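Local coordinates for FAD-binding PCMH-type domain-containing protein (Gibberella zeae, PDB 6YJO) that carries an FAD attached covalently at two sites and probably oxidises oligosaccharides as an oxygen-dependent FAD-linked oxidoreductase, at residues 177-182 and 269-274; 261-265 and 300-304; 348-352 and 442-446; 384-389 and 415-419. All coordinates share one frame; numbering follows the deposited sequence.

Contact 1: 177-182 and 269-274; sequences GFASRT and APKELN
The carbonyl oxygen of P270 is gripped from opposite faces of its plane, by R181 NH1 at 2.6 Å and by L273 N at 3.3 Å. The second bond closes the type I turn P270-L273, while the first ties that turn to the short helix that opens at S180. NH1 also donates to L273 O at 3.0 Å, so a single guanidinium nitrogen spans both ends of the turn. P270 O lies in the guanidinium plane, whereas L273 O is tilted from it by 27°. The neighbouring nitrogen, NH2, makes a weak but nearly straight bond to A269 O (3.3 Å) and is also hydrogen-bonded to A266 O. R181 gets this far because its chain is extended from CG to NE, with CG anti to the backbone N (chi1 -158°). These carbonyls belong to the C-terminal end of helix 252-268 and the turn after it, where the arginine's positive charge would be favourable. On the other flank N274 and T182 cross at about a right angle: N274 ND2 donates to T182 OG1 at 3.0 Å, with the hydroxyl 18° out of the amide plane. F178 O is hydrogen-bonded to Y291 OH, and the F178 ring meets that of Y327. S180 OG accepts from G177 N at 3.0 Å, and G177 lies about 5 Å from the FAD at the nearest atoms. An arginine thus binds the carbonyls at a helix C-terminus and the turn into strand 273-280, joining this part of the FAD-binding region to an inner strand of the seven-stranded antiparallel sheet.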
loop_
_atom_site.group_PDB
_atom_site.type_symbol
_atom_site.label_atom_id
_atom_site.label_comp_id
_atom_site.label_asym_id
_atom_site.label_seq_id
_atom_site.Cartn_x
_atom_site.Cartn_y
_atom_site.Cartn_z
ATOM N N GLY A 177 5.930 -0.733 -5.801
ATOM C CA GLY A 177 7.311 -0.576 -5.415
ATOM C C GLY A 177 8.199 -0.448 -6.632
ATOM O O GLY A 177 7.726 -0.240 -7.752
ATOM N N PHE A 178 9.502 -0.595 -6.400
ATOM C CA PHE A 178 10.506 -0.388 -7.437
ATOM C C PHE A 178 10.615 -1.549 -8.416
ATOM O O PHE A 178 11.498 -1.524 -9.275
ATOM C CB PHE A 178 11.865 -0.114 -6.782
ATOM C CG PHE A 178 11.982 1.262 -6.185
ATOM C CD1 PHE A 178 11.544 2.374 -6.888
ATOM C CD2 PHE A 178 12.518 1.445 -4.921
ATOM C CE1 PHE A 178 11.642 3.636 -6.348
ATOM C CE2 PHE A 178 12.621 2.712 -4.371
ATOM C CZ PHE A 178 12.182 3.810 -5.088
ATOM N N ALA A 179 9.745 -2.551 -8.313
ATOM C CA ALA A 179 9.598 -3.586 -9.328
ATOM C C ALA A 179 8.238 -3.551 -10.011
ATOM O O ALA A 179 7.977 -4.391 -10.878
ATOM C CB ALA A 179 9.811 -4.970 -8.704
ATOM N N SER A 180 7.368 -2.606 -9.646
ATOM C CA SER A 180 5.999 -2.628 -10.149
ATOM C C SER A 180 5.947 -2.286 -11.631
ATOM O O SER A 180 5.265 -2.960 -12.412
ATOM C CB SER A 180 5.131 -1.660 -9.347
ATOM O OG SER A 180 4.774 -2.220 -8.097
ATOM N N ARG A 181 6.659 -1.232 -12.039
ATOM C CA ARG A 181 6.612 -0.814 -13.436
ATOM C C ARG A 181 7.047 -1.939 -14.364
ATOM O O ARG A 181 6.649 -1.970 -15.535
ATOM C CB ARG A 181 7.493 0.416 -13.643
ATOM C CG ARG A 181 7.125 1.224 -14.868
ATOM C CD ARG A 181 7.730 2.614 -14.827
ATOM N NE ARG A 181 7.473 3.321 -16.075
ATOM C CZ ARG A 181 8.140 3.102 -17.204
ATOM N NH1 ARG A 181 9.112 2.198 -17.239
ATOM N NH2 ARG A 181 7.835 3.785 -18.299
ATOM N N THR A 182 7.857 -2.868 -13.858
ATOM C CA THR A 182 8.369 -3.982 -14.640
ATOM C C THR A 182 7.568 -5.261 -14.454
ATOM O O THR A 182 7.429 -6.034 -15.408
ATOM C CB THR A 182 9.829 -4.258 -14.259
ATOM O OG1 THR A 182 10.606 -3.067 -14.439
ATOM C CG2 THR A 182 10.415 -5.389 -15.102
ATOM N N ALA A 269 10.062 5.670 -21.305
ATOM C CA ALA A 269 11.189 4.914 -20.782
ATOM C C ALA A 269 10.922 3.410 -20.876
ATOM O O ALA A 269 9.768 2.976 -20.871
ATOM C CB ALA A 269 11.468 5.303 -19.333
ATOM N N PRO A 270 11.972 2.593 -20.980
ATOM C CA PRO A 270 11.769 1.139 -21.011
ATOM C C PRO A 270 11.091 0.637 -19.746
ATOM O O PRO A 270 11.093 1.295 -18.702
ATOM C CB PRO A 270 13.192 0.581 -21.132
ATOM C CG PRO A 270 13.982 1.685 -21.735
ATOM C CD PRO A 270 13.387 2.949 -21.179
ATOM N N LYS A 271 10.505 -0.561 -19.851
ATOM C CA LYS A 271 9.837 -1.162 -18.703
ATOM C C LYS A 271 10.828 -1.678 -17.668
ATOM O O LYS A 271 10.446 -1.870 -16.510
ATOM C CB LYS A 271 8.912 -2.294 -19.161
ATOM C CG LYS A 271 9.616 -3.595 -19.499
ATOM C CD LYS A 271 8.644 -4.591 -20.110
ATOM C CE LYS A 271 9.362 -5.826 -20.619
ATOM N NZ LYS A 271 10.326 -5.487 -21.706
ATOM N N GLU A 272 12.087 -1.901 -18.053
ATOM C CA GLU A 272 13.118 -2.276 -17.090
ATOM C C GLU A 272 13.422 -1.170 -16.088
ATOM O O GLU A 272 14.130 -1.425 -15.108
ATOM C CB GLU A 272 14.415 -2.659 -17.816
ATOM C CG GLU A 272 14.440 -4.080 -18.376
ATOM C CD GLU A 272 13.738 -4.202 -19.714
ATOM O OE1 GLU A 272 13.365 -3.158 -20.288
ATOM O OE2 GLU A 272 13.561 -5.344 -20.196
ATOM N N LEU A 273 12.899 0.034 -16.299
ATOM C CA LEU A 273 13.247 1.203 -15.504
ATOM C C LEU A 273 12.121 1.532 -14.528
ATOM O O LEU A 273 10.953 1.601 -14.923
ATOM C CB LEU A 273 13.524 2.395 -16.421
ATOM C CG LEU A 273 13.879 3.730 -15.769
ATOM C CD1 LEU A 273 15.228 3.670 -15.071
ATOM C CD2 LEU A 273 13.866 4.821 -16.825
ATOM N N ASN A 274 12.480 1.731 -13.261
ATOM C CA ASN A 274 11.541 2.088 -12.202
ATOM C C ASN A 274 12.052 3.344 -11.511
ATOM O O ASN A 274 13.224 3.409 -11.133
ATOM C CB ASN A 274 11.391 0.944 -11.196
ATOM C CG ASN A 274 10.860 -0.327 -11.836
ATOM O OD1 ASN A 274 9.663 -0.602 -11.786
ATOM N ND2 ASN A 274 11.753 -1.109 -12.441
#

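Contact 2: 261-265 and 300-304; sequences AMQKF and ALRPL
A knob-into-hole contact joins two helices that lie on the seven-stranded antiparallel sheet: F265 of helix 252-268 sits as a knob among A300, L301, P303 and L304 of helix 294-308. The short axes run at 146° to each other and approach to 10.2 Å. L304 takes one face of the ring, its CB 3.8 Å from the F265 centroid and 15° off the normal, in a CH-pi contact. Its side chain crosses that of F265 at about a right angle, and one methyl continues along the ring, L304 CD2 standing 3.5 Å from F265 CD2. The far rim of the ring points at backbone instead: A300 O lies in the ring plane, 3.0 Å from F265 CE1. F265 reaches that depth with CG anti to its N (chi1 -171°). L301 CD2 meets the same rim at 4.2 Å from F265 CE2. The other methyl reaches one turn back along helix 252-268, L304 CD1 lying 4.0 Å from M262 CG and close to A261. Beneath the pair lies the sheet: F265 rests on L273, M262 on M275, I277 and I286, L304 on M275, and A300 on Y290, so both helices are seated on strands 273-280 and 283-290.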
loop_
_atom_site.group_PDB
_atom_site.type_symbol
_atom_site.label_atom_id
_atom_site.label_comp_id
_atom_site.label_asym_id
_atom_site.label_seq_id
_atom_site.Cartn_x
_atom_site.Cartn_y
_atom_site.Cartn_z
ATOM N N ALA A 261 9.342 17.398 -17.742
ATOM C CA ALA A 261 10.225 16.491 -18.466
ATOM C C ALA A 261 10.084 15.059 -17.969
ATOM O O ALA A 261 10.268 14.115 -18.745
ATOM C CB ALA A 261 11.674 16.958 -18.338
ATOM N N MET A 262 9.743 14.878 -16.692
ATOM C CA MET A 262 9.595 13.534 -16.145
ATOM C C MET A 262 8.309 12.876 -16.625
ATOM O O MET A 262 8.282 11.661 -16.846
ATOM C CB MET A 262 9.617 13.578 -14.620
ATOM C CG MET A 262 10.995 13.395 -14.021
ATOM S SD MET A 262 10.949 13.357 -12.217
ATOM C CE MET A 262 9.946 11.903 -11.931
ATOM N N GLN A 263 7.232 13.652 -16.772
ATOM C CA GLN A 263 6.003 13.109 -17.342
ATOM C C GLN A 263 6.269 12.496 -18.708
ATOM O O GLN A 263 5.846 11.371 -18.989
ATOM C CB GLN A 263 4.936 14.199 -17.456
ATOM C CG GLN A 263 4.655 14.955 -16.166
ATOM C CD GLN A 263 3.306 15.643 -16.187
ATOM O OE1 GLN A 263 2.423 15.330 -15.389
ATOM N NE2 GLN A 263 3.147 16.601 -17.095
ATOM N N LYS A 264 6.969 13.233 -19.575
ATOM C CA LYS A 264 7.303 12.715 -20.897
ATOM C C LYS A 264 8.124 11.439 -20.787
ATOM O O LYS A 264 7.857 10.455 -21.485
ATOM C CB LYS A 264 8.069 13.778 -21.690
ATOM C CG LYS A 264 7.348 15.120 -21.801
ATOM C CD LYS A 264 8.301 16.244 -22.202
ATOM C CE LYS A 264 8.736 16.133 -23.654
ATOM N NZ LYS A 264 9.173 17.447 -24.198
ATOM N N PHE A 265 9.122 11.435 -19.901
ATOM C CA PHE A 265 9.970 10.261 -19.734
ATOM C C PHE A 265 9.193 9.081 -19.162
ATOM O O PHE A 265 9.529 7.925 -19.445
ATOM C CB PHE A 265 11.152 10.611 -18.832
ATOM C CG PHE A 265 12.201 9.547 -18.770
ATOM C CD1 PHE A 265 12.971 9.254 -19.883
ATOM C CD2 PHE A 265 12.426 8.844 -17.597
ATOM C CE1 PHE A 265 13.942 8.276 -19.831
ATOM C CE2 PHE A 265 13.397 7.868 -17.539
ATOM C CZ PHE A 265 14.157 7.583 -18.658
ATOM N N ALA A 300 19.118 4.561 -20.983
ATOM C CA ALA A 300 17.706 4.794 -20.699
ATOM C C ALA A 300 17.480 6.182 -20.112
ATOM O O ALA A 300 16.463 6.828 -20.395
ATOM C CB ALA A 300 17.179 3.726 -19.740
ATOM N N LEU A 301 18.415 6.655 -19.286
ATOM C CA LEU A 301 18.269 7.946 -18.624
ATOM C C LEU A 301 18.693 9.117 -19.497
ATOM O O LEU A 301 18.328 10.258 -19.195
ATOM C CB LEU A 301 19.090 7.966 -17.334
ATOM C CG LEU A 301 18.506 7.211 -16.143
ATOM C CD1 LEU A 301 19.480 7.247 -14.971
ATOM C CD2 LEU A 301 17.157 7.798 -15.746
ATOM N N ARG A 302 19.452 8.867 -20.561
ATOM C CA ARG A 302 19.999 9.955 -21.372
ATOM C C ARG A 302 18.958 10.991 -21.779
ATOM O O ARG A 302 19.244 12.194 -21.665
ATOM C CB ARG A 302 20.692 9.361 -22.606
ATOM C CG ARG A 302 21.666 10.327 -23.272
ATOM C CD ARG A 302 22.440 9.691 -24.432
ATOM N NE ARG A 302 23.042 8.406 -24.080
ATOM C CZ ARG A 302 24.046 8.252 -23.219
ATOM N NH1 ARG A 302 24.570 9.304 -22.599
ATOM N NH2 ARG A 302 24.524 7.039 -22.971
ATOM N N PRO A 303 17.760 10.624 -22.245
ATOM C CA PRO A 303 16.809 11.672 -22.656
ATOM C C PRO A 303 16.315 12.517 -21.494
ATOM O O PRO A 303 16.150 13.734 -21.649
ATOM C CB PRO A 303 15.668 10.880 -23.315
ATOM C CG PRO A 303 16.220 9.503 -23.568
ATOM C CD PRO A 303 17.217 9.275 -22.476
ATOM N N LEU A 304 16.075 11.910 -20.328
ATOM C CA LEU A 304 15.615 12.684 -19.177
ATOM C C LEU A 304 16.736 13.546 -18.611
ATOM O O LEU A 304 16.537 14.736 -18.333
ATOM C CB LEU A 304 15.058 11.746 -18.103
ATOM C CG LEU A 304 14.751 12.367 -16.735
ATOM C CD1 LEU A 304 13.777 13.530 -16.858
ATOM C CD2 LEU A 304 14.201 11.306 -15.796
#

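Contact 3: 348-352 and 442-446; sequences TSLMT and RDSVT
Helix 431-446 packs on edge strand 346-352 of the seven-stranded antiparallel sheet, an alpha/beta layer contact in which the two short axes run 9.8 Å apart and only 14° from parallel. Apolar packing carries most of it. L350 reaches from the strand with CG anti to the carbonyl carbon (chi1 -76°), and its two methyls split between helix residues. L350 CD1 meets V445 CG1 at 3.7 Å, the two side chains sliding past each other in opposite directions; L350 CD2 touches T446 CG2 at 3.7 Å and also R442 CG at 3.9 Å. Farther along the strand, T352 CG2 lies 4.0 Å from V445 CG1 and crosses the valine at about a right angle. W454 touches L350 and T446, and F363 of helix 357-371 touches V445. The polar part is mediated rather than direct. T352 OG1 is hydrogen-bonded to W419 NE1. S349 faces the other side of the sheet, where its hydroxyl is hydrogen-bonded to the backbone N of Y457, an FAD-binding residue. T348 and R442 cross at about a right angle, with T348 OG1 3.6 Å from R442 CD, yet no hydrogen bond joins them. Both polar groups turn instead to D462, which would offset the arginine's charge: D462 OD2 takes a salt bridge from R442 NH1 and a hydrogen bond with T348 OG1.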
loop_
_atom_site.group_PDB
_atom_site.type_symbol
_atom_site.label_atom_id
_atom_site.label_comp_id
_atom_site.label_asym_id
_atom_site.label_seq_id
_atom_site.Cartn_x
_atom_site.Cartn_y
_atom_site.Cartn_z
ATOM N N THR A 348 -1.083 11.655 2.639
ATOM C CA THR A 348 -2.135 11.613 1.633
ATOM C C THR A 348 -1.481 11.313 0.292
ATOM O O THR A 348 -0.254 11.298 0.170
ATOM C CB THR A 348 -2.931 12.922 1.592
ATOM O OG1 THR A 348 -4.001 12.808 0.644
ATOM C CG2 THR A 348 -2.034 14.100 1.214
ATOM N N SER A 349 -2.313 11.074 -0.720
ATOM C CA SER A 349 -1.837 10.591 -2.007
ATOM C C SER A 349 -2.606 11.255 -3.139
ATOM O O SER A 349 -3.590 11.971 -2.928
ATOM C CB SER A 349 -1.978 9.066 -2.119
ATOM O OG SER A 349 -3.329 8.676 -1.944
ATOM N N LEU A 350 -2.130 11.006 -4.358
ATOM C CA LEU A 350 -2.854 11.342 -5.575
ATOM C C LEU A 350 -2.518 10.300 -6.630
ATOM O O LEU A 350 -1.417 9.742 -6.641
ATOM C CB LEU A 350 -2.510 12.743 -6.097
ATOM C CG LEU A 350 -3.127 13.936 -5.369
ATOM C CD1 LEU A 350 -2.586 15.232 -5.961
ATOM C CD2 LEU A 350 -4.648 13.900 -5.461
ATOM N N MET A 351 -3.481 10.033 -7.507
ATOM C CA MET A 351 -3.322 9.124 -8.642
ATOM C C MET A 351 -3.719 9.908 -9.890
ATOM O O MET A 351 -4.815 9.743 -10.430
ATOM C CB MET A 351 -4.173 7.849 -8.458
ATOM C CG MET A 351 -3.754 6.988 -7.277
ATOM S SD MET A 351 -3.197 5.339 -7.760
ATOM C CE MET A 351 -1.780 5.744 -8.776
ATOM N N THR A 352 -2.814 10.767 -10.350
ATOM C CA THR A 352 -3.106 11.715 -11.417
ATOM C C THR A 352 -2.749 11.148 -12.784
ATOM O O THR A 352 -1.978 10.195 -12.919
ATOM C CB THR A 352 -2.338 13.028 -11.221
ATOM O OG1 THR A 352 -0.932 12.792 -11.364
ATOM C CG2 THR A 352 -2.612 13.623 -9.859
ATOM N N ARG A 442 -1.780 19.008 -2.041
ATOM C CA ARG A 442 -2.599 18.131 -2.872
ATOM C C ARG A 442 -3.578 18.928 -3.728
ATOM O O ARG A 442 -3.735 18.652 -4.924
ATOM C CB ARG A 442 -3.332 17.120 -1.984
ATOM C CG ARG A 442 -4.582 16.504 -2.596
ATOM C CD ARG A 442 -5.048 15.276 -1.813
ATOM N NE ARG A 442 -6.425 15.408 -1.338
ATOM C CZ ARG A 442 -6.774 15.777 -0.106
ATOM N NH1 ARG A 442 -5.853 16.057 0.811
ATOM N NH2 ARG A 442 -8.058 15.863 0.214
ATOM N N ASP A 443 -4.236 19.930 -3.144
ATOM C CA ASP A 443 -5.216 20.703 -3.904
ATOM C C ASP A 443 -4.554 21.505 -5.018
ATOM O O ASP A 443 -5.124 21.649 -6.105
ATOM C CB ASP A 443 -5.989 21.633 -2.973
ATOM C CG ASP A 443 -6.838 20.877 -1.975
ATOM O OD1 ASP A 443 -7.199 19.717 -2.263
ATOM O OD2 ASP A 443 -7.143 21.440 -0.904
ATOM N N SER A 444 -3.361 22.049 -4.764
ATOM C CA SER A 444 -2.651 22.811 -5.787
ATOM C C SER A 444 -2.497 22.015 -7.077
ATOM O O SER A 444 -2.366 22.600 -8.157
ATOM C CB SER A 444 -1.275 23.229 -5.264
ATOM O OG SER A 444 -0.390 22.123 -5.225
ATOM N N VAL A 445 -2.506 20.685 -6.982
ATOM C CA VAL A 445 -2.378 19.832 -8.159
ATOM C C VAL A 445 -3.719 19.672 -8.864
ATOM O O VAL A 445 -3.796 19.741 -10.095
ATOM C CB VAL A 445 -1.793 18.467 -7.750
ATOM C CG1 VAL A 445 -1.957 17.461 -8.877
ATOM C CG2 VAL A 445 -0.333 18.604 -7.345
ATOM N N THR A 446 -4.794 19.470 -8.099
ATOM C CA THR A 446 -6.054 18.993 -8.653
ATOM C C THR A 446 -7.034 20.104 -9.006
ATOM O O THR A 446 -8.021 19.835 -9.699
ATOM C CB THR A 446 -6.723 18.040 -7.659
ATOM O OG1 THR A 446 -6.925 18.715 -6.409
ATOM C CG2 THR A 446 -5.855 16.810 -7.435
#

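Contact 4: 384-389 and 415-419; sequences IDLFGG and KLLLW
I384 and W419 lie side by side and point the same way from a non-hydrogen-bonded antiparallel pair, the isoleucine over one indole face. I384 CD1 makes a CH-pi contact 3.8 Å from the centroid of the W419 six-membered ring, while CG2 stands over the middle of the indole. Next along this face L386 and L417 run alongside each other, their CD2 atoms 3.8 Å apart. D385 and L418 share the other face, bonded reciprocally through their backbones (D385 N to L418 O 2.9 Å, L418 N to D385 O 3.1 Å); the D385 carboxylate is held by Q276. F387 crosses L418 obliquely, F387 CD1 3.8 Å from L418 CB, and turns its ring edge to K415 O. L416 O accepts hydrogen bonds from F387 N and G388 N on one face of its plane, and a water links G389 N to K415 O. A classic beta bulge sets L416 and L417 opposite T352. Strand 380-386 pairs on its other side with strand 273-280, and strand 417-423 with edge strand 346-352. L386 and L417 pack under helix 252-268; on the opposite face F387 meets Y176, and L418 touches Y457, its side chain about 5 Å from the FAD at the nearest atoms.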
loop_
_atom_site.group_PDB
_atom_site.type_symbol
_atom_site.label_atom_id
_atom_site.label_comp_id
_atom_site.label_asym_id
_atom_site.label_seq_id
_atom_site.Cartn_x
_atom_site.Cartn_y
_atom_site.Cartn_z
ATOM N N ILE A 384 6.772 11.028 -5.822
ATOM C CA ILE A 384 6.021 10.942 -7.070
ATOM C C ILE A 384 6.594 9.769 -7.854
ATOM O O ILE A 384 7.641 9.894 -8.500
ATOM C CB ILE A 384 6.091 12.236 -7.886
ATOM C CG1 ILE A 384 6.038 13.452 -6.963
ATOM C CG2 ILE A 384 4.950 12.288 -8.889
ATOM C CD1 ILE A 384 5.960 14.771 -7.704
ATOM N N ASP A 385 5.917 8.627 -7.803
ATOM C CA ASP A 385 6.336 7.465 -8.572
ATOM C C ASP A 385 5.868 7.592 -10.014
ATOM O O ASP A 385 4.782 8.111 -10.286
ATOM C CB ASP A 385 5.767 6.186 -7.961
ATOM C CG ASP A 385 6.364 5.867 -6.606
ATOM O OD1 ASP A 385 7.532 5.429 -6.558
ATOM O OD2 ASP A 385 5.663 6.055 -5.589
ATOM N N LEU A 386 6.697 7.121 -10.941
ATOM C CA LEU A 386 6.252 6.915 -12.314
ATOM C C LEU A 386 5.483 5.599 -12.348
ATOM O O LEU A 386 6.071 4.520 -12.217
ATOM C CB LEU A 386 7.439 6.924 -13.273
ATOM C CG LEU A 386 8.295 8.198 -13.225
ATOM C CD1 LEU A 386 9.224 8.274 -14.432
ATOM C CD2 LEU A 386 7.431 9.457 -13.128
ATOM N N PHE A 387 4.165 5.693 -12.518
ATOM C CA PHE A 387 3.231 4.624 -12.185
ATOM C C PHE A 387 2.704 3.873 -13.401
ATOM O O PHE A 387 2.701 2.639 -13.408
ATOM C CB PHE A 387 2.057 5.222 -11.404
ATOM C CG PHE A 387 1.042 4.216 -10.954
ATOM C CD1 PHE A 387 1.209 3.529 -9.765
ATOM C CD2 PHE A 387 -0.094 3.977 -11.707
ATOM C CE1 PHE A 387 0.268 2.612 -9.341
ATOM C CE2 PHE A 387 -1.036 3.061 -11.286
ATOM C CZ PHE A 387 -0.853 2.379 -10.102
ATOM N N GLY A 388 2.227 4.592 -14.416
ATOM C CA GLY A 388 1.576 3.959 -15.548
ATOM C C GLY A 388 2.208 4.271 -16.887
ATOM O O GLY A 388 3.425 4.451 -16.985
ATOM N N GLY A 389 1.385 4.334 -17.931
ATOM C CA GLY A 389 1.859 4.577 -19.273
ATOM C C GLY A 389 1.975 3.302 -20.087
ATOM O O GLY A 389 1.759 2.194 -19.586
ATOM N N LYS A 415 -4.058 5.887 -14.712
ATOM C CA LYS A 415 -3.305 7.004 -14.169
ATOM C C LYS A 415 -1.823 6.860 -14.506
ATOM O O LYS A 415 -1.317 5.765 -14.767
ATOM C CB LYS A 415 -3.497 7.099 -12.656
ATOM C CG LYS A 415 -4.958 7.139 -12.207
ATOM C CD LYS A 415 -5.729 8.281 -12.868
ATOM C CE LYS A 415 -7.168 8.347 -12.367
ATOM N NZ LYS A 415 -7.924 7.093 -12.646
ATOM N N LEU A 416 -1.123 7.990 -14.499
ATOM C CA LEU A 416 0.294 8.013 -14.826
ATOM C C LEU A 416 1.198 8.194 -13.619
ATOM O O LEU A 416 2.284 7.613 -13.589
ATOM C CB LEU A 416 0.589 9.131 -15.833
ATOM C CG LEU A 416 2.044 9.292 -16.274
ATOM C CD1 LEU A 416 2.513 8.066 -17.045
ATOM C CD2 LEU A 416 2.210 10.551 -17.107
ATOM N N LEU A 417 0.770 8.966 -12.619
ATOM C CA LEU A 417 1.627 9.377 -11.518
ATOM C C LEU A 417 1.004 8.993 -10.185
ATOM O O LEU A 417 -0.197 9.182 -9.977
ATOM C CB LEU A 417 1.872 10.885 -11.559
ATOM C CG LEU A 417 2.495 11.424 -12.847
ATOM C CD1 LEU A 417 2.561 12.947 -12.811
ATOM C CD2 LEU A 417 3.880 10.817 -13.080
ATOM N N LEU A 418 1.829 8.463 -9.283
ATOM C CA LEU A 418 1.412 8.089 -7.934
ATOM C C LEU A 418 2.088 9.039 -6.955
ATOM O O LEU A 418 3.260 8.860 -6.610
ATOM C CB LEU A 418 1.760 6.635 -7.628
ATOM C CG LEU A 418 1.631 6.229 -6.158
ATOM C CD1 LEU A 418 0.201 6.436 -5.668
ATOM C CD2 LEU A 418 2.080 4.788 -5.934
ATOM N N TRP A 419 1.343 10.046 -6.509
ATOM C CA TRP A 419 1.856 10.999 -5.539
ATOM C C TRP A 419 1.642 10.486 -4.122
ATOM O O TRP A 419 0.614 9.876 -3.818
ATOM C CB TRP A 419 1.162 12.352 -5.688
ATOM C CG TRP A 419 1.216 12.959 -7.056
ATOM C CD1 TRP A 419 0.706 12.438 -8.211
ATOM C CD2 TRP A 419 1.780 14.230 -7.405
ATOM N NE1 TRP A 419 0.935 13.296 -9.259
ATOM C CE2 TRP A 419 1.591 14.405 -8.792
ATOM C CE3 TRP A 419 2.433 15.233 -6.682
ATOM C CZ2 TRP A 419 2.032 15.541 -9.468
ATOM C CZ3 TRP A 419 2.866 16.361 -7.354
ATOM C CH2 TRP A 419 2.666 16.505 -8.732
HETATM O O HOH W 1 -1.647 4.445 -17.383
#

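Overall arrangement
All four contacts involve the seven-stranded antiparallel sheet or the helices on it; contact 1 also brings in 177-182 from the FAD-binding region. Contact 4 is central: strands 380-386 and 417-423 lie between strand 273-280 of contact 1 and edge strand 346-352 of contact 3, with centres about 11 and 12 Å away. Contact 2 lies about 14 Å from contacts 1 and 4, on the helices covering the sheet, and touches both. Contacts 1 and 3 are about 22 Å apart between centres and do not touch. Along the chain contacts 1 and 2 interlace, then contact 4 nests inside the loop closed by contact 3. Helix 252-268 covers the L386 and L417 face, whereas the L418 face is turned to the FAD.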